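DUF1893 domain-containing protein (Thermotoga maritima, PDB 1VK9) is of unknown function but has a cytidine deaminase-like fold, binds zinc ions and is probably ADP-ribosylated. Local coordinates at residues A[24-32]-A[42-51]; A[61-72]-A[82-93]. All blocks are in the same frame, centred on the assembly; numbering follows the deposited sequence.

Both contacts build the same mixed sheet, at different depths. Contact 2 lies near the centre of the chain and is largely buried: the parallel pairing of 61-72 with 82-93 runs on a long backbone ladder flanked by apolar side chains, with zinc ligand His88 within it and Glu62 in the turn before it. Contact 1 sits farther out and is only partly buried; 24-32 meets 42-51 through a short antiparallel pairing, a bulge and a salt bridge between solvent-accessible side chains. Strand 32-35 links the two, pairing with 39-43 on one flank and 65-68 on the other. Phe25 of contact 1 packs on Ile67 of contact 2, and Ser31 O probably accepts a hydrogen bond from Lys69 N.

Contact 1: residues A[24-32]-A[42-51]; sequences IFEKKDLSL and ESKDSGLKPV
An exposed lysine, Lys28, and a partly exposed glutamate, Glu42, form a salt bridge: Lys28 NZ meets the syn lone pair of Glu42 OE1 at 2.5 Å, the two side chains at about a right angle. Glu42 is straight beyond CG, and that length carries its carboxylate past Leu30, whose CD1 lies 3.8 Å from Glu42 CG, while OE2 is held by Ser39 OG. A long acidic residue suits this place because its methylenes rest on a leucine while its end reaches a lysine. With only a methyl group at this position, as in alanine, Lys28 is likely to lose its anionic mate and Leu30 CD1 the methylene it rests on. Two residues, Ser31 and Leu32, are set against the single Ser43, a classic bulge. Ser43 O accepts from Ser31 N at 2.8 Å and from Leu32 N at 3.2 Å, and Ser43 N returns a bond to Leu32 O. Ser31 OG, set between its own backbone N and carbonyl carbon (chi1 68°), donates to Asp45 O at 2.7 Å in the carbonyl plane, tying down the chain after the strand. Leu32 sends CD2 to Pro50 CB (3.8 Å) and to Val51 CG2 (3.9 Å), joining the strand to helix 49-57. Behind this shell, Leu32 also packs on Val66 of strand 65-68, and Val51 on Phe78 of helix 73-82. The chemistry therefore grades from accessible charge, through a shared backbone oxygen, to buried hydrocarbon, joining the end of helix 15-27 to the hairpin of strands 32-35 and 39-43.

Contact 2: residues A[61-72]-A[82-93]; sequences LEGSLVIDKMVG and MKPDHIHAKVIS. With ZN (zinc ion), chain D; ZN (zinc ion), chain E.
A beta-alpha-beta unit closes here: strands 65-68 and 70-71, which lead into helix 73-82, pair in parallel with strand 86-93 that follows it. Val66 N bonds to His86 O, Val66 O takes His88 N at 2.9 Å, and Asp68 N returns to His88 O. At Lys69 and Lys90 both strands turn a corner, and Val91 N reaches Lys69 O from above the carbonyl plane before regular pairing resumes from Val71 N to Val91 O. Beta-branched residues and a small alanine suit this interior: Val71 CG2 fits against Ala89 CB (3.7 Å), and Val66 CG2 against Pro84 CB (4.0 Å). Val66 and Ile87 also pack on Leu79 of helix 73-82. Before the strands, Gly63 in a type II turn has backbone angles at which a CB would press on the carbonyl oxygen of Glu62, hence glycine; its N donates to Asp85 OD1 at 2.7 Å, 35° out of the carboxylate plane. His88 CG lies anti to the backbone N (chi1 180°), which puts the ring on the face shared with Ile67, and its NE2 binds a zinc ion at 2.1 Å, with Asp110 and a water as further ligands. Ser108 OG, hydrogen-bonded to His88 ND1, and the zinc at NE2 together set the rotation of the ring. Glu62 OE1 holds another zinc at 1.8 Å with His8 and His10 of a probable purification tag. Asp68 OD1 is covalently linked to an unidentified group, consistent with ADP-ribosylation. The paired backbone ladder thus sets His88 and Asp68 on opposite faces of the sheet, one binding zinc and the other covalently linked.

Contact 1: residues A[24-32]-A[42-51]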
loop_
_atom_site.group_PDB
_atom_site.type_symbol
_atom_site.label_atom_id
_atom_site.label_comp_id
_atom_site.label_asym_id
_atom_site.label_seq_id
_atom_site.Cartn_x
_atom_site.Cartn_y
_atom_site.Cartn_z
ATOM N N ILE A 24 -6.803 -2.436 -15.778
ATOM C CA ILE A 24 -5.400 -2.203 -16.155
ATOM C C ILE A 24 -4.440 -3.129 -15.382
ATOM O O ILE A 24 -3.601 -3.807 -15.985
ATOM C CB ILE A 24 -5.018 -0.689 -16.011
ATOM C CG1 ILE A 24 -5.667 0.137 -17.134
ATOM C CG2 ILE A 24 -3.505 -0.490 -16.027
ATOM C CD1 ILE A 24 -5.534 1.667 -16.970
ATOM N N PHE A 25 -4.574 -3.155 -14.056
ATOM C CA PHE A 25 -3.823 -4.062 -13.190
ATOM C C PHE A 25 -3.895 -5.522 -13.659
ATOM O O PHE A 25 -2.877 -6.229 -13.691
ATOM C CB PHE A 25 -4.366 -3.962 -11.764
ATOM C CG PHE A 25 -3.424 -4.483 -10.702
ATOM C CD1 PHE A 25 -2.412 -3.673 -10.188
ATOM C CD2 PHE A 25 -3.570 -5.766 -10.193
ATOM C CE1 PHE A 25 -1.553 -4.148 -9.185
ATOM C CE2 PHE A 25 -2.721 -6.252 -9.199
ATOM C CZ PHE A 25 -1.717 -5.445 -8.691
ATOM N N GLU A 26 -5.103 -5.966 -14.016
ATOM C CA GLU A 26 -5.335 -7.352 -14.405
ATOM C C GLU A 26 -4.742 -7.622 -15.800
ATOM O O GLU A 26 -3.981 -8.571 -15.966
ATOM C CB GLU A 26 -6.831 -7.729 -14.300
ATOM C CG GLU A 26 -7.339 -8.014 -12.871
ATOM C CD GLU A 26 -8.839 -8.358 -12.786
ATOM O OE1 GLU A 26 -9.521 -8.483 -13.833
ATOM O OE2 GLU A 26 -9.351 -8.519 -11.655
ATOM N N LYS A 27 -5.043 -6.759 -16.773
ATOM C CA LYS A 27 -4.545 -6.896 -18.147
ATOM C C LYS A 27 -3.012 -6.869 -18.302
ATOM O O LYS A 27 -2.493 -7.352 -19.298
ATOM C CB LYS A 27 -5.188 -5.829 -19.050
ATOM C CG LYS A 27 -5.129 -6.106 -20.560
ATOM C CD LYS A 27 -5.066 -4.800 -21.368
ATOM C CE LYS A 27 -5.123 -5.072 -22.872
ATOM N NZ LYS A 27 -5.559 -3.868 -23.638
ATOM N N LYS A 28 -2.289 -6.323 -17.327
ATOM C CA LYS A 28 -0.837 -6.117 -17.459
ATOM C C LYS A 28 0.015 -6.907 -16.449
ATOM O O LYS A 28 1.210 -6.621 -16.296
ATOM C CB LYS A 28 -0.495 -4.614 -17.358
ATOM C CG LYS A 28 -0.893 -3.770 -18.574
ATOM C CD LYS A 28 -0.498 -2.311 -18.393
ATOM C CE LYS A 28 0.469 -1.870 -19.473
ATOM N NZ LYS A 28 1.148 -0.618 -19.071
ATOM N N ASP A 29 -0.596 -7.892 -15.780
ATOM C CA ASP A 29 0.012 -8.618 -14.649
ATOM C C ASP A 29 0.910 -7.717 -13.768
ATOM O O ASP A 29 2.100 -7.981 -13.602
ATOM C CB ASP A 29 0.743 -9.908 -15.112
ATOM C CG ASP A 29 0.503 -11.128 -14.158
ATOM O OD1 ASP A 29 0.025 -10.960 -12.998
ATOM O OD2 ASP A 29 0.776 -12.308 -14.485
ATOM N N LEU A 30 0.334 -6.646 -13.224
ATOM C CA LEU A 30 1.082 -5.680 -12.400
ATOM C C LEU A 30 1.195 -6.149 -10.964
ATOM O O LEU A 30 0.410 -6.983 -10.517
ATOM C CB LEU A 30 0.401 -4.313 -12.419
ATOM C CG LEU A 30 0.508 -3.483 -13.701
ATOM C CD1 LEU A 30 -0.101 -2.109 -13.481
ATOM C CD2 LEU A 30 1.943 -3.357 -14.220
ATOM N N SER A 31 2.165 -5.629 -10.229
ATOM C CA SER A 31 2.228 -5.941 -8.803
ATOM C C SER A 31 1.898 -4.731 -7.906
ATOM O O SER A 31 1.619 -4.893 -6.704
ATOM C CB SER A 31 3.559 -6.609 -8.434
ATOM O OG SER A 31 4.659 -5.733 -8.561
ATOM N N LEU A 32 1.943 -3.538 -8.517
ATOM C CA LEU A 32 1.611 -2.253 -7.901
ATOM C C LEU A 32 1.148 -1.259 -8.968
ATOM O O LEU A 32 1.692 -1.207 -10.066
ATOM C CB LEU A 32 2.818 -1.688 -7.158
ATOM C CG LEU A 32 2.724 -0.384 -6.356
ATOM C CD1 LEU A 32 1.596 -0.412 -5.338
ATOM C CD2 LEU A 32 4.046 -0.103 -5.651
ATOM N N GLU A 42 3.402 2.305 -12.414
ATOM C CA GLU A 42 3.169 0.900 -12.737
ATOM C C GLU A 42 4.446 0.140 -12.396
ATOM O O GLU A 42 5.549 0.577 -12.781
ATOM C CB GLU A 42 2.851 0.732 -14.241
ATOM C CG GLU A 42 1.435 1.124 -14.641
ATOM C CD GLU A 42 1.127 0.911 -16.117
ATOM O OE1 GLU A 42 1.862 0.157 -16.795
ATOM O OE2 GLU A 42 0.132 1.491 -16.609
ATOM N N SER A 43 4.318 -0.978 -11.675
ATOM C CA SER A 43 5.460 -1.887 -11.498
ATOM C C SER A 43 5.027 -3.316 -11.468
ATOM O O SER A 43 3.881 -3.606 -11.114
ATOM C CB SER A 43 6.248 -1.595 -10.222
ATOM O OG SER A 43 7.556 -2.148 -10.295
ATOM N N LYS A 44 5.950 -4.205 -11.844
ATOM C CA LYS A 44 5.731 -5.644 -11.690
ATOM C C LYS A 44 6.826 -6.419 -10.932
ATOM O O LYS A 44 6.772 -7.630 -10.901
ATOM C CB LYS A 44 5.371 -6.298 -13.031
ATOM C CG LYS A 44 6.508 -6.415 -14.033
ATOM C CD LYS A 44 6.088 -5.969 -15.434
ATOM C CE LYS A 44 5.238 -7.022 -16.124
ATOM N NZ LYS A 44 5.591 -7.120 -17.561
ATOM N N ASP A 45 7.789 -5.732 -10.306
ATOM C CA ASP A 45 8.790 -6.391 -9.438
ATOM C C ASP A 45 8.160 -7.036 -8.182
ATOM O O ASP A 45 6.971 -6.867 -7.892
ATOM C CB ASP A 45 9.919 -5.439 -8.967
ATOM C CG ASP A 45 10.385 -4.446 -10.034
ATOM O OD1 ASP A 45 10.585 -4.864 -11.213
ATOM O OD2 ASP A 45 10.612 -3.224 -9.756
ATOM N N SER A 46 8.983 -7.758 -7.423
ATOM C CA SER A 46 8.529 -8.445 -6.216
ATOM C C SER A 46 8.981 -7.750 -4.929
ATOM O O SER A 46 9.934 -6.973 -4.930
ATOM C CB SER A 46 8.967 -9.918 -6.234
ATOM O OG SER A 46 7.829 -10.772 -6.283
ATOM N N GLY A 47 8.268 -8.026 -3.840
ATOM C CA GLY A 47 8.603 -7.509 -2.519
ATOM C C GLY A 47 8.332 -6.036 -2.372
ATOM O O GLY A 47 7.418 -5.508 -2.996
ATOM N N LEU A 48 9.133 -5.369 -1.556
ATOM C CA LEU A 48 8.930 -3.937 -1.327
ATOM C C LEU A 48 9.598 -2.956 -2.304
ATOM O O LEU A 48 9.267 -1.774 -2.271
ATOM C CB LEU A 48 9.312 -3.565 0.097
ATOM C CG LEU A 48 8.377 -4.115 1.158
ATOM C CD1 LEU A 48 9.124 -4.145 2.485
ATOM C CD2 LEU A 48 7.071 -3.300 1.243
ATOM N N LYS A 49 10.519 -3.427 -3.160
ATOM C CA LYS A 49 11.240 -2.546 -4.092
ATOM C C LYS A 49 10.316 -1.511 -4.785
ATOM O O LYS A 49 10.629 -0.317 -4.770
ATOM C CB LYS A 49 12.085 -3.344 -5.107
ATOM C CG LYS A 49 13.212 -2.534 -5.831
ATOM N N PRO A 50 9.193 -1.949 -5.380
ATOM C CA PRO A 50 8.227 -1.023 -6.004
ATOM C C PRO A 50 7.557 -0.003 -5.071
ATOM O O PRO A 50 7.460 1.166 -5.418
ATOM C CB PRO A 50 7.175 -1.975 -6.598
ATOM C CG PRO A 50 7.316 -3.211 -5.822
ATOM C CD PRO A 50 8.780 -3.350 -5.577
ATOM N N VAL A 51 7.079 -0.446 -3.913
ATOM C CA VAL A 51 6.480 0.459 -2.935
ATOM C C VAL A 51 7.470 1.558 -2.558
ATOM O O VAL A 51 7.108 2.742 -2.498
ATOM C CB VAL A 51 5.991 -0.294 -1.689
ATOM C CG1 VAL A 51 5.429 0.664 -0.685
ATOM C CG2 VAL A 51 4.907 -1.291 -2.068
#

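Contact 2: residues A[61-72]-A[82-93]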
loop_
_atom_site.group_PDB
_atom_site.type_symbol
_atom_site.label_atom_id
_atom_site.label_comp_id
_atom_site.label_asym_id
_atom_site.label_seq_id
_atom_site.Cartn_x
_atom_site.Cartn_y
_atom_site.Cartn_z
ATOM N N LEU A 61 -0.374 10.957 -2.643
ATOM C CA LEU A 61 -1.200 10.371 -3.671
ATOM C C LEU A 61 -2.658 10.728 -3.465
ATOM O O LEU A 61 -3.534 9.914 -3.764
ATOM C CB LEU A 61 -1.034 8.845 -3.644
ATOM C CG LEU A 61 0.265 8.267 -4.207
ATOM C CD1 LEU A 61 0.336 6.795 -3.881
ATOM C CD2 LEU A 61 0.322 8.490 -5.692
ATOM N N GLU A 62 -2.931 11.927 -2.954
ATOM C CA GLU A 62 -4.316 12.416 -2.858
ATOM C C GLU A 62 -4.973 12.557 -4.233
ATOM O O GLU A 62 -4.357 13.073 -5.173
ATOM C CB GLU A 62 -4.390 13.758 -2.162
ATOM C CG GLU A 62 -4.005 13.705 -0.703
ATOM C CD GLU A 62 -4.125 15.043 0.005
ATOM O OE1 GLU A 62 -4.678 16.045 -0.586
ATOM O OE2 GLU A 62 -3.654 15.067 1.173
ATOM N N GLY A 63 -6.221 12.097 -4.355
ATOM C CA GLY A 63 -6.885 12.096 -5.645
ATOM C C GLY A 63 -6.588 10.818 -6.405
ATOM O O GLY A 63 -7.082 10.608 -7.505
ATOM N N SER A 64 -5.775 9.953 -5.817
ATOM C CA SER A 64 -5.378 8.749 -6.510
ATOM C C SER A 64 -5.755 7.531 -5.715
ATOM O O SER A 64 -6.011 7.622 -4.515
ATOM C CB SER A 64 -3.882 8.768 -6.765
ATOM O OG SER A 64 -3.621 9.539 -7.918
ATOM N N LEU A 65 -5.808 6.387 -6.387
ATOM C CA LEU A 65 -5.943 5.121 -5.685
ATOM C C LEU A 65 -4.738 4.242 -5.969
ATOM O O LEU A 65 -4.102 4.375 -7.027
ATOM C CB LEU A 65 -7.251 4.413 -6.047
ATOM C CG LEU A 65 -7.463 4.018 -7.489
ATOM C CD1 LEU A 65 -7.053 2.585 -7.685
ATOM C CD2 LEU A 65 -8.907 4.175 -7.795
ATOM N N VAL A 66 -4.425 3.360 -5.018
ATOM C CA VAL A 66 -3.339 2.399 -5.175
ATOM C C VAL A 66 -3.878 0.981 -5.162
ATOM O O VAL A 66 -4.670 0.636 -4.299
ATOM C CB VAL A 66 -2.304 2.537 -4.041
ATOM C CG1 VAL A 66 -1.285 1.388 -4.081
ATOM C CG2 VAL A 66 -1.635 3.910 -4.092
ATOM N N ILE A 67 -3.448 0.168 -6.123
ATOM C CA ILE A 67 -3.689 -1.277 -6.089
ATOM C C ILE A 67 -2.390 -2.026 -5.816
ATOM O O ILE A 67 -1.359 -1.743 -6.408
ATOM C CB ILE A 67 -4.347 -1.784 -7.401
ATOM C CG1 ILE A 67 -5.656 -1.035 -7.667
ATOM C CG2 ILE A 67 -4.583 -3.317 -7.324
ATOM C CD1 ILE A 67 -6.312 -1.419 -8.966
ATOM N N ASP A 68 -2.447 -2.990 -4.920
ATOM C CA ASP A 68 -1.266 -3.733 -4.536
ATOM C C ASP A 68 -1.606 -5.222 -4.384
ATOM O O ASP A 68 -2.667 -5.578 -3.879
ATOM C CB ASP A 68 -0.706 -3.149 -3.236
ATOM C CG ASP A 68 0.727 -3.555 -2.984
ATOM O OD1 ASP A 68 1.257 -4.393 -3.745
ATOM O OD2 ASP A 68 1.403 -3.097 -2.049
ATOM N N LYS A 69 -0.701 -6.081 -4.845
ATOM C CA LYS A 69 -0.884 -7.538 -4.864
ATOM C C LYS A 69 -0.879 -8.097 -3.418
ATOM O O LYS A 69 -1.676 -8.971 -3.057
ATOM C CB LYS A 69 0.272 -8.152 -5.659
ATOM C CG LYS A 69 -0.059 -9.201 -6.690
ATOM C CD LYS A 69 1.268 -9.684 -7.303
ATOM C CE LYS A 69 1.083 -10.470 -8.575
ATOM N NZ LYS A 69 1.053 -11.909 -8.218
HETATM N N MSE A 70 0.022 -7.575 -2.592
HETATM C CA MSE A 70 0.283 -8.148 -1.296
HETATM C C MSE A 70 0.588 -7.021 -0.318
HETATM O O MSE A 70 1.655 -6.408 -0.388
HETATM C CB MSE A 70 1.476 -9.107 -1.415
HETATM C CG MSE A 70 1.893 -9.802 -0.111
HETATM SE SE MSE A 70 0.484 -10.987 0.643
HETATM C CE MSE A 70 0.416 -12.541 -0.734
ATOM N N VAL A 71 -0.346 -6.726 0.581
ATOM C CA VAL A 71 -0.148 -5.604 1.483
ATOM C C VAL A 71 0.125 -6.080 2.907
ATOM O O VAL A 71 -0.779 -6.571 3.610
ATOM C CB VAL A 71 -1.300 -4.581 1.395
ATOM C CG1 VAL A 71 -1.137 -3.477 2.423
ATOM C CG2 VAL A 71 -1.308 -3.947 0.041
ATOM N N GLY A 72 1.387 -5.958 3.315
ATOM C CA GLY A 72 1.778 -6.262 4.679
ATOM C C GLY A 72 1.925 -4.975 5.465
ATOM O O GLY A 72 1.703 -3.888 4.926
HETATM N N MSE A 82 1.587 8.137 2.340
HETATM C CA MSE A 82 1.393 8.823 1.070
HETATM C C MSE A 82 -0.021 9.349 0.903
HETATM O O MSE A 82 -0.291 10.121 -0.013
HETATM C CB MSE A 82 1.775 7.922 -0.081
HETATM C CG MSE A 82 3.261 7.806 -0.246
HETATM SE SE MSE A 82 3.712 6.715 -1.786
HETATM C CE MSE A 82 3.443 4.978 -0.953
ATOM N N LYS A 83 -0.915 8.925 1.790
ATOM C CA LYS A 83 -2.280 9.422 1.804
ATOM C C LYS A 83 -3.044 9.228 0.473
ATOM O O LYS A 83 -3.556 10.180 -0.126
ATOM C CB LYS A 83 -2.274 10.875 2.269
ATOM C CG LYS A 83 -1.742 11.005 3.693
ATOM C CD LYS A 83 -2.104 12.331 4.369
ATOM C CE LYS A 83 -3.610 12.497 4.468
ATOM N NZ LYS A 83 -4.032 13.193 5.700
ATOM N N PRO A 84 -3.135 7.991 -0.009
ATOM C CA PRO A 84 -3.993 7.733 -1.171
ATOM C C PRO A 84 -5.472 7.758 -0.725
ATOM O O PRO A 84 -5.736 7.567 0.462
ATOM C CB PRO A 84 -3.559 6.338 -1.609
ATOM C CG PRO A 84 -3.060 5.695 -0.368
ATOM C CD PRO A 84 -2.458 6.766 0.466
ATOM N N ASP A 85 -6.401 8.002 -1.643
ATOM C CA ASP A 85 -7.819 8.036 -1.322
ATOM C C ASP A 85 -8.260 6.613 -0.913
ATOM O O ASP A 85 -9.004 6.435 0.071
ATOM C CB ASP A 85 -8.661 8.521 -2.525
ATOM C CG ASP A 85 -8.348 9.973 -2.982
ATOM O OD1 ASP A 85 -7.411 10.645 -2.475
ATOM O OD2 ASP A 85 -9.013 10.527 -3.886
ATOM N N HIS A 86 -7.784 5.598 -1.635
ATOM C CA HIS A 86 -8.169 4.234 -1.352
ATOM C C HIS A 86 -7.027 3.290 -1.713
ATOM O O HIS A 86 -6.311 3.544 -2.691
ATOM C CB HIS A 86 -9.418 3.907 -2.151
ATOM C CG HIS A 86 -9.976 2.537 -1.913
ATOM N ND1 HIS A 86 -10.957 2.285 -0.979
ATOM C CD2 HIS A 86 -9.747 1.359 -2.542
ATOM C CE1 HIS A 86 -11.282 1.004 -1.015
ATOM N NE2 HIS A 86 -10.561 0.419 -1.954
ATOM N N ILE A 87 -6.842 2.224 -0.927
ATOM C CA ILE A 87 -5.914 1.158 -1.281
ATOM C C ILE A 87 -6.736 -0.110 -1.462
ATOM O O ILE A 87 -7.510 -0.482 -0.574
ATOM C CB ILE A 87 -4.880 0.944 -0.172
ATOM C CG1 ILE A 87 -4.126 2.239 0.123
ATOM C CG2 ILE A 87 -3.910 -0.172 -0.533
ATOM C CD1 ILE A 87 -3.493 2.278 1.491
ATOM N N HIS A 88 -6.595 -0.755 -2.622
ATOM C CA HIS A 88 -7.190 -2.065 -2.852
ATOM C C HIS A 88 -6.081 -3.084 -2.862
ATOM O O HIS A 88 -5.196 -3.014 -3.694
ATOM C CB HIS A 88 -7.939 -2.145 -4.182
ATOM C CG HIS A 88 -8.549 -3.492 -4.440
ATOM N ND1 HIS A 88 -9.603 -3.987 -3.703
ATOM C CD2 HIS A 88 -8.233 -4.459 -5.334
ATOM C CE1 HIS A 88 -9.926 -5.191 -4.143
ATOM N NE2 HIS A 88 -9.112 -5.503 -5.136
ATOM N N ALA A 89 -6.143 -4.021 -1.927
ATOM C CA ALA A 89 -5.146 -5.066 -1.775
ATOM C C ALA A 89 -5.737 -6.384 -2.259
ATOM O O ALA A 89 -6.815 -6.787 -1.806
ATOM C CB ALA A 89 -4.740 -5.181 -0.306
ATOM N N LYS A 90 -5.053 -7.068 -3.172
ATOM C CA LYS A 90 -5.543 -8.374 -3.603
ATOM C C LYS A 90 -5.461 -9.349 -2.419
ATOM O O LYS A 90 -6.390 -10.110 -2.169
ATOM C CB LYS A 90 -4.806 -8.875 -4.844
ATOM C CG LYS A 90 -5.223 -10.268 -5.283
ATOM C CD LYS A 90 -4.616 -10.632 -6.625
ATOM C CE LYS A 90 -4.838 -12.100 -6.921
ATOM N NZ LYS A 90 -5.132 -12.273 -8.358
ATOM N N VAL A 91 -4.354 -9.291 -1.685
ATOM C CA VAL A 91 -4.212 -9.975 -0.408
ATOM C C VAL A 91 -3.665 -8.969 0.601
ATOM O O VAL A 91 -2.696 -8.264 0.301
ATOM C CB VAL A 91 -3.184 -11.143 -0.465
ATOM C CG1 VAL A 91 -3.130 -11.864 0.866
ATOM C CG2 VAL A 91 -3.510 -12.103 -1.521
ATOM N N ILE A 92 -4.269 -8.925 1.788
ATOM C CA ILE A 92 -3.792 -8.103 2.896
ATOM C C ILE A 92 -3.516 -8.961 4.128
ATOM O O ILE A 92 -4.259 -9.901 4.418
ATOM C CB ILE A 92 -4.837 -7.024 3.224
ATOM C CG1 ILE A 92 -4.266 -5.964 4.148
ATOM C CG2 ILE A 92 -6.101 -7.626 3.851
ATOM C CD1 ILE A 92 -5.067 -4.666 4.126
ATOM N N SER A 93 -2.457 -8.649 4.865
ATOM C CA SER A 93 -2.187 -9.375 6.099
ATOM C C SER A 93 -2.915 -8.701 7.241
ATOM O O SER A 93 -3.205 -7.507 7.179
ATOM C CB SER A 93 -0.696 -9.434 6.387
ATOM O OG SER A 93 -0.254 -8.221 6.953
HETATM ZN ZN ZN D . -6.154 16.753 -1.281
HETATM ZN ZN ZN E . -9.121 -7.226 -6.266
HETATM O O HOH W 1 -7.134 -7.456 -7.214
#